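Local coordinates for protein polymeric Immunoglobulin Receptor (Oncorhynchus mykiss, PDB 5F1S) that probably binds polymeric immunoglobulins and carries them across mucosal epithelia, its released ectodomain then serving as secretory component, at residues 119-125 with 206-212; 129-135 with 177-183; 84-90 with 104-110. All blocks are in the same frame, centred on the assembly; numbering follows the deposited sequence.

The chain carries two immunoglobulin V-set domains, and the three contacts sample both. Contacts 1 and 2 share the second domain, one in each sheet of its sandwich, with centres 15 Å apart. They touch across the core, where Val-121 CG1 meets Val-129 CB at 3.7 Å and Ile-207 CD1 meets Val-131 CG2 at 3.9 Å; a short turn leads from strand 120-124 straight into strand 129-135. Contact 3 belongs to the first domain, beyond the centre of the chain. Its nearest atoms stay about 10 Å from contact 2 and about 17 Å from contact 1. Contacts 2 and 3 each hold one cysteine of their domain's intersheet disulfide, Cys-133 and Cys-90.

Contact 1 (119-125 with 206-212); sequences SMVSGEE and YILVTPP
Met-120 to Glu-124 pair in parallel with Tyr-206 to Thr-210, the A'-to-G strand pairing of an immunoglobulin V-set domain, in which the first strand crosses over to border the sheet of the last. The backbone bonds step from one strand to the other: Tyr-206 N gives to Ser-119 O at 2.8 Å, and at the far end Glu-125 N gives to Thr-210 O, also at 2.8 Å. On the outer face Met-120 runs alongside Tyr-206, its SD 3.8 Å from ring atom CD1 in an oblique Met-aromatic contact. A bend at chi2 (94°) carries the methyl onward, and CE ends 3.6 Å from Leu-208 CD2. On the core face Val-121 CB rests on Ile-207 CD1, and Val-131 backs the isoleucine from the other sheet. Further along, Glu-124 lays its CG 3.6 Å from Thr-210 OG1, while its OE1 takes a hydrogen bond from the backbone N of Ser-213. An alanine here has no carboxylate, which is likely to leave Ser-213 N without its acceptor and the chain end after Pro-212 freer to move. Glu-125 turns its carboxylate to Arg-188 in a salt bridge. Its OE2 also lies 3.8 Å from Pro-212 CD, and its CA sits 3.6 Å from Val-209 CG1.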
# COMPACT_ATOMS: atom_id res chain seq x y z
N SER A 119 5.16 -2.30 12.06
CA SER A 119 5.35 -1.22 13.04
C SER A 119 5.89 -1.70 14.39
O SER A 119 6.08 -0.88 15.31
CB SER A 119 4.03 -0.47 13.26
OG SER A 119 3.14 -1.31 13.95
N MET A 120 6.10 -3.00 14.56
CA MET A 120 6.80 -3.57 15.71
C MET A 120 7.93 -4.42 15.16
O MET A 120 7.68 -5.41 14.47
CB MET A 120 5.87 -4.42 16.56
CG MET A 120 6.53 -5.49 17.48
SD MET A 120 6.80 -4.81 19.10
CE MET A 120 7.56 -6.23 19.87
N VAL A 121 9.17 -4.05 15.47
CA VAL A 121 10.34 -4.79 15.00
C VAL A 121 11.13 -5.22 16.23
O VAL A 121 11.43 -4.40 17.10
CB VAL A 121 11.20 -3.91 14.05
CG1 VAL A 121 12.48 -4.58 13.68
CG2 VAL A 121 10.41 -3.56 12.78
N SER A 122 11.48 -6.51 16.32
CA SER A 122 12.25 -6.97 17.45
C SER A 122 13.51 -7.69 16.99
O SER A 122 13.57 -8.26 15.89
CB SER A 122 11.45 -7.91 18.37
OG SER A 122 11.08 -9.05 17.66
N GLY A 123 14.52 -7.63 17.84
CA GLY A 123 15.76 -8.35 17.59
C GLY A 123 16.59 -8.45 18.85
O GLY A 123 16.49 -7.63 19.76
N GLU A 124 17.45 -9.46 18.87
CA GLU A 124 18.35 -9.66 19.99
C GLU A 124 19.39 -8.56 20.03
O GLU A 124 19.85 -8.09 18.98
CB GLU A 124 19.08 -10.99 19.86
CG GLU A 124 18.22 -12.18 20.08
CD GLU A 124 19.02 -13.43 20.39
OE1 GLU A 124 20.29 -13.36 20.39
OE2 GLU A 124 18.35 -14.45 20.65
N GLU A 125 19.75 -8.16 21.23
CA GLU A 125 20.88 -7.26 21.42
C GLU A 125 22.09 -7.77 20.65
O GLU A 125 22.37 -8.97 20.61
CB GLU A 125 21.20 -7.15 22.90
CG GLU A 125 22.38 -6.31 23.21
CD GLU A 125 22.41 -5.98 24.66
OE1 GLU A 125 21.81 -4.96 25.07
OE2 GLU A 125 23.03 -6.77 25.40
N TYR A 206 7.87 0.79 16.73
CA TYR A 206 8.40 0.32 18.00
C TYR A 206 9.52 -0.68 17.76
O TYR A 206 9.35 -1.60 16.97
CB TYR A 206 7.30 -0.36 18.85
CG TYR A 206 7.75 -0.57 20.29
CD1 TYR A 206 8.39 -1.74 20.67
CD2 TYR A 206 7.54 0.41 21.26
CE1 TYR A 206 8.82 -1.94 21.98
CE2 TYR A 206 7.96 0.22 22.57
CZ TYR A 206 8.59 -0.97 22.93
OH TYR A 206 9.02 -1.17 24.23
N ILE A 207 10.65 -0.48 18.44
CA ILE A 207 11.78 -1.40 18.39
C ILE A 207 11.86 -2.09 19.75
O ILE A 207 11.98 -1.41 20.78
CB ILE A 207 13.11 -0.68 18.09
CG1 ILE A 207 13.04 0.10 16.76
CG2 ILE A 207 14.28 -1.69 18.07
CD1 ILE A 207 12.79 -0.79 15.56
N LEU A 208 11.82 -3.41 19.76
CA LEU A 208 12.03 -4.17 20.99
C LEU A 208 13.34 -4.91 20.89
O LEU A 208 13.48 -5.79 20.04
CB LEU A 208 10.89 -5.16 21.20
CG LEU A 208 11.05 -6.05 22.43
CD1 LEU A 208 11.09 -5.22 23.67
CD2 LEU A 208 9.91 -7.04 22.44
N VAL A 209 14.28 -4.59 21.76
CA VAL A 209 15.56 -5.27 21.80
C VAL A 209 15.47 -6.32 22.90
O VAL A 209 15.19 -5.99 24.06
CB VAL A 209 16.72 -4.30 22.07
CG1 VAL A 209 18.08 -5.02 22.01
CG2 VAL A 209 16.72 -3.16 21.03
N THR A 210 15.72 -7.56 22.55
CA THR A 210 15.60 -8.64 23.50
C THR A 210 16.98 -9.08 23.95
O THR A 210 18.00 -8.67 23.38
CB THR A 210 14.83 -9.79 22.87
OG1 THR A 210 15.59 -10.30 21.77
CG2 THR A 210 13.45 -9.29 22.39
N PRO A 211 17.07 -9.88 25.00
CA PRO A 211 18.39 -10.21 25.56
C PRO A 211 19.22 -11.03 24.59
O PRO A 211 18.68 -11.86 23.84
CB PRO A 211 18.06 -11.02 26.83
CG PRO A 211 16.66 -10.60 27.21
CD PRO A 211 15.97 -10.28 25.89
N PRO A 212 20.53 -10.89 24.62
CA PRO A 212 21.37 -11.79 23.82
C PRO A 212 21.20 -13.22 24.32
O PRO A 212 21.03 -13.44 25.53
CB PRO A 212 22.78 -11.25 24.08
CG PRO A 212 22.69 -10.65 25.43
CD PRO A 212 21.31 -10.14 25.60

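Contact 2 (129-135 with 177-183); sequences VTVQCLY and KAFTVTL
Cys-133 and Phe-179 face each other within an antiparallel ladder, joined by two backbone bonds of 2.8 Å, Cys-133 N to Phe-179 O and Phe-179 N to Cys-133 O. The same double bonding recurs at Val-131 with Val-181 and at Val-129 with Leu-183. At the Tyr-135 end, Tyr-135 N gives a single bond of 3.0 Å to Lys-177 O.

Aromatic contacts gather on the core face. Phe-179 has CG wedged between its backbone N and carbonyl carbon (chi1 62°), which swings the ring across the ladder beneath Cys-133. There Cys-133 CB sits over the ring centre, 3.7 Å from the centroid in a CH-pi contact, with SG oblique to the ring and 3.5 Å from CE1. That sulfur forms the disulfide to Cys-196, the bond between sheets of the immunoglobulin sandwich, whose B and E strands are the two paired here. Tyr-135 brings CD2 to the edge of the Phe-179 ring, near its plane, at 3.8 Å from CD2; its hydroxyl is hydrogen-bonded to Asp-173.

Apolar packing continues on that face with Val-129 CG2 against Leu-183 CB, and Trp-146 of the opposing sheet covers Val-131, Val-181 and Leu-183. Across the outer face Leu-134 CD2 meets Ala-178 CB at 3.7 Å, and Thr-130 runs beside Thr-182 with CG2 3.2 Å from OG1.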
# COMPACT_ATOMS: atom_id res chain seq x y z
N VAL A 129 18.59 -5.03 12.60
CA VAL A 129 17.22 -5.08 12.09
C VAL A 129 17.03 -3.93 11.11
O VAL A 129 17.76 -2.94 11.13
CB VAL A 129 16.16 -5.01 13.21
CG1 VAL A 129 16.27 -6.24 14.06
CG2 VAL A 129 16.33 -3.76 14.07
N THR A 130 16.04 -4.10 10.25
CA THR A 130 15.69 -3.09 9.25
C THR A 130 14.22 -2.75 9.36
O THR A 130 13.37 -3.62 9.58
CB THR A 130 16.00 -3.54 7.87
OG1 THR A 130 15.22 -4.70 7.58
CG2 THR A 130 17.49 -3.81 7.77
N VAL A 131 13.94 -1.47 9.25
CA VAL A 131 12.60 -0.90 9.23
C VAL A 131 12.38 -0.39 7.83
O VAL A 131 13.24 0.32 7.29
CB VAL A 131 12.48 0.25 10.24
CG1 VAL A 131 11.11 0.91 10.17
CG2 VAL A 131 12.81 -0.19 11.67
N GLN A 132 11.24 -0.72 7.23
CA GLN A 132 10.95 -0.26 5.88
C GLN A 132 9.82 0.75 5.95
O GLN A 132 8.66 0.40 6.21
CB GLN A 132 10.60 -1.39 4.92
CG GLN A 132 10.63 -0.80 3.46
CD GLN A 132 10.62 -1.85 2.37
OE1 GLN A 132 10.75 -3.04 2.63
NE2 GLN A 132 10.47 -1.40 1.13
N CYS A 133 10.17 2.01 5.74
CA CYS A 133 9.22 3.10 5.77
C CYS A 133 8.76 3.40 4.35
O CYS A 133 9.58 3.71 3.49
CB CYS A 133 9.82 4.36 6.37
SG CYS A 133 10.93 4.19 7.86
N LEU A 134 7.47 3.36 4.13
CA LEU A 134 6.89 3.63 2.83
C LEU A 134 6.34 5.04 2.77
O LEU A 134 5.90 5.59 3.78
CB LEU A 134 5.75 2.66 2.55
CG LEU A 134 6.09 1.19 2.82
CD1 LEU A 134 4.81 0.38 2.59
CD2 LEU A 134 7.16 0.72 1.89
N TYR A 135 6.37 5.65 1.58
CA TYR A 135 5.81 6.99 1.49
C TYR A 135 5.15 7.24 0.14
O TYR A 135 5.46 6.58 -0.84
CB TYR A 135 6.88 8.05 1.75
CG TYR A 135 8.04 8.01 0.83
CD1 TYR A 135 7.96 8.61 -0.43
CD2 TYR A 135 9.19 7.39 1.18
CE1 TYR A 135 9.04 8.59 -1.28
CE2 TYR A 135 10.29 7.36 0.32
CZ TYR A 135 10.20 7.98 -0.90
OH TYR A 135 11.28 7.95 -1.74
N LYS A 177 9.65 5.37 -3.50
CA LYS A 177 8.55 4.71 -2.77
C LYS A 177 8.83 4.44 -1.30
O LYS A 177 7.87 4.26 -0.55
CB LYS A 177 8.21 3.33 -3.40
CG LYS A 177 7.83 3.27 -4.83
CD LYS A 177 7.31 1.87 -5.17
CE LYS A 177 8.31 0.74 -4.89
NZ LYS A 177 7.78 -0.59 -5.39
N ALA A 178 10.08 4.28 -0.88
CA ALA A 178 10.36 3.71 0.43
C ALA A 178 11.76 4.10 0.83
O ALA A 178 12.63 4.28 -0.02
CB ALA A 178 10.28 2.18 0.44
N PHE A 179 11.97 4.21 2.15
CA PHE A 179 13.32 4.29 2.67
C PHE A 179 13.48 3.28 3.78
O PHE A 179 12.53 3.01 4.50
CB PHE A 179 13.69 5.74 3.11
CG PHE A 179 12.85 6.35 4.24
CD1 PHE A 179 13.31 6.35 5.55
CD2 PHE A 179 11.68 7.01 3.97
CE1 PHE A 179 12.60 6.95 6.56
CE2 PHE A 179 10.95 7.63 4.98
CZ PHE A 179 11.42 7.61 6.28
N THR A 180 14.63 2.63 3.82
CA THR A 180 14.91 1.61 4.83
C THR A 180 15.85 2.19 5.87
O THR A 180 16.79 2.91 5.54
CB THR A 180 15.53 0.36 4.21
OG1 THR A 180 16.74 0.72 3.54
CG2 THR A 180 14.58 -0.25 3.20
N VAL A 181 15.60 1.84 7.12
CA VAL A 181 16.42 2.27 8.24
C VAL A 181 17.02 0.99 8.80
O VAL A 181 16.28 0.09 9.24
CB VAL A 181 15.63 3.04 9.31
CG1 VAL A 181 16.53 3.47 10.50
CG2 VAL A 181 14.93 4.26 8.74
N THR A 182 18.34 0.86 8.75
CA THR A 182 19.00 -0.31 9.30
C THR A 182 19.66 0.07 10.61
O THR A 182 20.50 0.97 10.65
CB THR A 182 20.04 -0.88 8.32
OG1 THR A 182 19.37 -1.30 7.14
CG2 THR A 182 20.74 -2.09 8.93
N LEU A 183 19.21 -0.56 11.70
CA LEU A 183 19.84 -0.45 13.02
C LEU A 183 20.88 -1.56 13.08
O LEU A 183 20.54 -2.74 13.10
CB LEU A 183 18.79 -0.60 14.12
CG LEU A 183 17.55 0.27 13.88
CD1 LEU A 183 16.56 0.17 15.05
CD2 LEU A 183 17.92 1.67 13.75

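Contact 3 (84-90 with 104-110); sequences DSGWYWC and ASLHINV
With CG beside its backbone N (chi1 -74°), Trp-87 lays its indole across the neighbouring strand, while His-107, its CG turned opposite the backbone N (chi1 -175°), sends its imidazole crosswise over that indole. The pair is T-shaped: the histidine edge points at the tryptophan face, with the planes at 67° and the imidazole centroid 4.7 Å from that of the five-membered ring. His-107 CB takes the other half of the indole, 3.6 Å from the centroid of the six-membered ring and almost straight above it. Two residues along the same face, Ser-105 CB stands 3.5 Å from the centroid of the six-membered ring of Trp-89, in a second CH-pi contact.

On the core face Tyr-88 crosses Ile-108 at about a right angle, its CD1 3.7 Å from the isoleucine CD1. Its hydroxyl gives a 2.7 Å hydrogen bond to Asp-84 O, in the carbonyl plane and on a lone pair. This is the tyrosine corner of immunoglobulin domains, and it ties the turn before the F strand to the strand itself. Ser-85 OG accepts a bond from Val-110 N at 2.9 Å, extending the antiparallel F-G ladder past its last backbone pair, Gly-86 with Ile-108.

Cys-90 is disulfide-bonded to Cys-20 of the facing sheet, and Met-77 of strand 72-77 packs on both Tyr-88 and Ile-108. Within its own sheet the hairpin lies between strand 31-35, beside 86-92, and strand 8-11, parallel to 103-111.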
# COMPACT_ATOMS: atom_id res chain seq x y z
N ASP A 84 -8.61 9.64 -6.96
CA ASP A 84 -9.14 8.31 -7.32
C ASP A 84 -9.85 7.60 -6.17
O ASP A 84 -10.50 6.56 -6.37
CB ASP A 84 -8.00 7.42 -7.88
CG ASP A 84 -7.45 7.91 -9.17
OD1 ASP A 84 -8.27 8.33 -10.02
OD2 ASP A 84 -6.22 7.87 -9.38
N SER A 85 -9.80 8.16 -4.96
CA SER A 85 -10.47 7.54 -3.82
C SER A 85 -11.98 7.43 -4.03
O SER A 85 -12.60 8.33 -4.58
CB SER A 85 -10.24 8.37 -2.57
OG SER A 85 -8.90 8.43 -2.22
N GLY A 86 -12.57 6.34 -3.54
CA GLY A 86 -14.00 6.17 -3.64
C GLY A 86 -14.40 4.72 -3.83
O GLY A 86 -13.60 3.79 -3.67
N TRP A 87 -15.67 4.57 -4.13
CA TRP A 87 -16.26 3.26 -4.30
C TRP A 87 -16.12 2.79 -5.75
O TRP A 87 -16.31 3.59 -6.68
CB TRP A 87 -17.74 3.29 -3.90
CG TRP A 87 -17.91 3.37 -2.41
CD1 TRP A 87 -18.14 4.49 -1.67
CD2 TRP A 87 -17.86 2.28 -1.50
NE1 TRP A 87 -18.23 4.15 -0.35
CE2 TRP A 87 -18.08 2.81 -0.20
CE3 TRP A 87 -17.65 0.90 -1.63
CZ2 TRP A 87 -18.06 2.01 0.95
CZ3 TRP A 87 -17.67 0.09 -0.47
CH2 TRP A 87 -17.86 0.66 0.79
N TYR A 88 -15.83 1.50 -5.89
CA TYR A 88 -15.72 0.83 -7.18
C TYR A 88 -16.49 -0.48 -7.16
O TYR A 88 -16.75 -1.07 -6.10
CB TYR A 88 -14.26 0.56 -7.50
CG TYR A 88 -13.44 1.80 -7.77
CD1 TYR A 88 -12.95 2.57 -6.72
CD2 TYR A 88 -13.19 2.21 -9.06
CE1 TYR A 88 -12.18 3.70 -6.97
CE2 TYR A 88 -12.44 3.35 -9.33
CZ TYR A 88 -11.94 4.09 -8.27
OH TYR A 88 -11.19 5.20 -8.55
N TRP A 89 -16.88 -0.95 -8.36
CA TRP A 89 -17.69 -2.16 -8.51
C TRP A 89 -17.11 -3.10 -9.55
O TRP A 89 -16.76 -2.67 -10.63
CB TRP A 89 -19.13 -1.85 -8.96
CG TRP A 89 -19.83 -0.95 -8.05
CD1 TRP A 89 -19.68 0.42 -7.97
CD2 TRP A 89 -20.79 -1.31 -7.07
NE1 TRP A 89 -20.50 0.91 -7.00
CE2 TRP A 89 -21.17 -0.12 -6.41
CE3 TRP A 89 -21.36 -2.52 -6.63
CZ2 TRP A 89 -22.12 -0.11 -5.38
CZ3 TRP A 89 -22.27 -2.50 -5.61
CH2 TRP A 89 -22.64 -1.29 -5.00
N CYS A 90 -16.94 -4.37 -9.17
CA CYS A 90 -16.84 -5.50 -10.10
C CYS A 90 -18.20 -5.74 -10.71
O CYS A 90 -19.18 -5.81 -9.96
CB CYS A 90 -16.46 -6.78 -9.33
SG CYS A 90 -14.98 -6.86 -8.37
N ALA A 104 -20.10 -6.52 -7.14
CA ALA A 104 -19.56 -6.48 -5.80
C ALA A 104 -18.81 -5.16 -5.67
O ALA A 104 -18.20 -4.71 -6.64
CB ALA A 104 -18.64 -7.69 -5.50
N SER A 105 -18.90 -4.51 -4.50
CA SER A 105 -18.25 -3.22 -4.35
C SER A 105 -17.04 -3.31 -3.42
O SER A 105 -16.93 -4.20 -2.58
CB SER A 105 -19.19 -2.16 -3.77
OG SER A 105 -19.72 -2.66 -2.55
N LEU A 106 -16.20 -2.29 -3.51
CA LEU A 106 -15.21 -2.07 -2.46
C LEU A 106 -14.80 -0.62 -2.52
O LEU A 106 -14.96 0.05 -3.54
CB LEU A 106 -14.00 -2.98 -2.56
CG LEU A 106 -12.91 -2.46 -3.50
CD1 LEU A 106 -11.72 -3.31 -3.43
CD2 LEU A 106 -13.49 -2.44 -4.88
N HIS A 107 -14.26 -0.15 -1.41
CA HIS A 107 -13.85 1.23 -1.31
C HIS A 107 -12.33 1.26 -1.38
O HIS A 107 -11.67 0.43 -0.77
CB HIS A 107 -14.32 1.89 0.01
CG HIS A 107 -14.00 3.36 0.08
ND1 HIS A 107 -12.86 3.84 0.68
CD2 HIS A 107 -14.65 4.43 -0.43
CE1 HIS A 107 -12.83 5.16 0.56
NE2 HIS A 107 -13.90 5.54 -0.11
N ILE A 108 -11.79 2.22 -2.11
CA ILE A 108 -10.35 2.44 -2.22
C ILE A 108 -10.06 3.83 -1.66
O ILE A 108 -10.61 4.82 -2.13
CB ILE A 108 -9.85 2.34 -3.68
CG1 ILE A 108 -10.20 0.99 -4.27
CG2 ILE A 108 -8.37 2.59 -3.73
CD1 ILE A 108 -9.82 0.82 -5.82
N ASN A 109 -9.20 3.89 -0.64
CA ASN A 109 -8.82 5.16 -0.02
C ASN A 109 -7.36 5.39 -0.37
O ASN A 109 -6.50 4.62 0.04
CB ASN A 109 -9.02 5.08 1.50
CG ASN A 109 -8.77 6.42 2.17
OD1 ASN A 109 -8.93 7.48 1.55
ND2 ASN A 109 -8.35 6.38 3.43
N VAL A 110 -7.10 6.43 -1.16
CA VAL A 110 -5.75 6.73 -1.61
C VAL A 110 -5.21 7.81 -0.70
O VAL A 110 -5.74 8.92 -0.65
CB VAL A 110 -5.72 7.18 -3.07
CG1 VAL A 110 -4.26 7.36 -3.52
CG2 VAL A 110 -6.37 6.16 -3.95